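Local coordinates for D-alanyl-D-alanine carboxypeptidase DacB2 (Mycobacterium tuberculosis H37Rv, PDB 4RYE), which shows D,D-carboxypeptidase activity on synthetic pentapeptides in vitro and probably trims the D-Ala-D-Ala end of peptidoglycan stem peptides, at residues A10-I15 and F254-A259. Sequence-based numbering, arbitrary orientation.
Sequences AGSVPI and FDWGFA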
# COMPACT_ATOMS: atom_id res chain seq x y z
N ALA A 10 -11.38 20.32 -17.17
CA ALA A 10 -12.57 20.82 -17.86
C ALA A 10 -12.89 19.99 -19.10
O ALA A 10 -12.01 19.71 -19.92
CB ALA A 10 -12.36 22.27 -18.24
N GLY A 11 -14.15 19.59 -19.24
CA GLY A 11 -14.58 18.88 -20.44
C GLY A 11 -14.40 17.38 -20.37
O GLY A 11 -14.89 16.66 -21.23
N SER A 12 -13.69 16.90 -19.36
CA SER A 12 -13.49 15.46 -19.21
C SER A 12 -14.78 14.75 -18.78
O SER A 12 -15.71 15.38 -18.26
CB SER A 12 -12.34 15.13 -18.24
OG SER A 12 -12.58 15.58 -16.92
N VAL A 13 -14.84 13.45 -19.03
CA VAL A 13 -15.99 12.64 -18.65
C VAL A 13 -16.14 12.68 -17.13
O VAL A 13 -15.17 12.46 -16.41
CB VAL A 13 -15.79 11.18 -19.11
CG1 VAL A 13 -16.76 10.26 -18.39
CG2 VAL A 13 -15.94 11.08 -20.63
N PRO A 14 -17.36 12.97 -16.65
CA PRO A 14 -17.63 12.99 -15.21
C PRO A 14 -17.24 11.66 -14.56
O PRO A 14 -17.59 10.58 -15.07
CB PRO A 14 -19.15 13.18 -15.14
CG PRO A 14 -19.51 13.86 -16.42
CD PRO A 14 -18.57 13.28 -17.44
N ILE A 15 -16.51 11.74 -13.45
CA ILE A 15 -16.05 10.56 -12.73
C ILE A 15 -17.18 10.00 -11.88
O ILE A 15 -17.74 10.71 -11.04
CB ILE A 15 -14.81 10.90 -11.88
CG1 ILE A 15 -13.65 11.31 -12.79
CG2 ILE A 15 -14.41 9.74 -10.98
CD1 ILE A 15 -12.35 11.67 -12.05
N PHE A 254 -8.99 3.92 -12.92
CA PHE A 254 -7.98 3.56 -13.91
C PHE A 254 -8.51 3.71 -15.33
O PHE A 254 -7.86 4.34 -16.18
CB PHE A 254 -7.48 2.12 -13.68
CG PHE A 254 -6.43 1.99 -12.59
CD1 PHE A 254 -5.31 2.82 -12.56
CD2 PHE A 254 -6.55 1.01 -11.60
CE1 PHE A 254 -4.34 2.69 -11.56
CE2 PHE A 254 -5.59 0.88 -10.61
CZ PHE A 254 -4.48 1.71 -10.58
N ASP A 255 -9.70 3.16 -15.59
CA ASP A 255 -10.35 3.27 -16.90
C ASP A 255 -10.50 4.75 -17.29
O ASP A 255 -10.20 5.14 -18.42
CB ASP A 255 -11.75 2.64 -16.89
CG ASP A 255 -11.73 1.12 -17.05
OD1 ASP A 255 -10.66 0.54 -17.28
OD2 ASP A 255 -12.82 0.51 -16.95
N TRP A 256 -11.01 5.55 -16.36
CA TRP A 256 -11.18 6.98 -16.62
C TRP A 256 -9.84 7.63 -16.95
O TRP A 256 -9.75 8.43 -17.89
CB TRP A 256 -11.84 7.67 -15.43
CG TRP A 256 -12.02 9.16 -15.65
CD1 TRP A 256 -13.10 9.79 -16.20
CD2 TRP A 256 -11.07 10.18 -15.33
NE1 TRP A 256 -12.88 11.15 -16.24
CE2 TRP A 256 -11.64 11.41 -15.72
CE3 TRP A 256 -9.79 10.18 -14.77
CZ2 TRP A 256 -10.96 12.63 -15.55
CZ3 TRP A 256 -9.13 11.39 -14.60
CH2 TRP A 256 -9.71 12.59 -14.99
N GLY A 257 -8.80 7.28 -16.20
CA GLY A 257 -7.48 7.85 -16.41
C GLY A 257 -6.87 7.45 -17.75
O GLY A 257 -6.20 8.25 -18.39
N PHE A 258 -7.09 6.21 -18.16
CA PHE A 258 -6.51 5.72 -19.40
C PHE A 258 -7.23 6.30 -20.60
O PHE A 258 -6.65 6.42 -21.69
CB PHE A 258 -6.50 4.18 -19.44
CG PHE A 258 -5.47 3.56 -18.53
CD1 PHE A 258 -4.15 3.99 -18.57
CD2 PHE A 258 -5.83 2.58 -17.62
CE1 PHE A 258 -3.20 3.43 -17.72
CE2 PHE A 258 -4.89 2.02 -16.77
CZ PHE A 258 -3.57 2.45 -16.81
N ALA A 259 -8.49 6.66 -20.41
CA ALA A 259 -9.29 7.22 -21.48
C ALA A 259 -9.05 8.72 -21.62
O ALA A 259 -9.37 9.31 -22.65
CB ALA A 259 -10.77 6.92 -21.25
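Trp-256 reaches out from the helix and meets Val-13, Ile-15 and Ser-12 with three different parts of its indole. Its pyrrole nitrogen NE1 donates to the carbonyl oxygen of Val-13 over 2.6 Å; this hydrogen bond is short but bent, with an N-H...O angle of 143° and the acceptor tilted out of the ring plane. Ile-15 approaches one face instead. Its CG1 stands 3.5 Å from the centroid of the five-membered ring and 11° off the normal, a CH-pi contact, while CD1 continues across the fused bond to lie 3.7 Å from CE2 of Trp-256. The side chain of Ile-15 is extended through chi2 (-180°), which carries the methyl toward the six-membered ring. At the indole edge, Ser-12 OG sits 3.6 Å from CZ2 of Trp-256. More loosely, CB of Val-13 packs 4.2 Å from CD1 of Trp-256. With CG of Trp-256 anti to the backbone N, the indole projects from the helix toward the loop.

In the second shell, Gln-8 bridges the loop: its NE2 bonds to the Val-13 carbonyl and to Ser-12 OG, and its OE1 accepts from Ile-15 N. The Val-13 oxygen is thus gripped by two donors, and Ser-12 OG also bonds to Pro-9 O. Leu-34 and Ala-35 of strand 32-37 pack against the indole as well. Away from the active-site residues, this is structural packing that joins the N-terminal loop before strand 22-27 to C-terminal helix 246-259, which lies against the antiparallel sheet of the penicillin-binding protein/beta-lactamase fold.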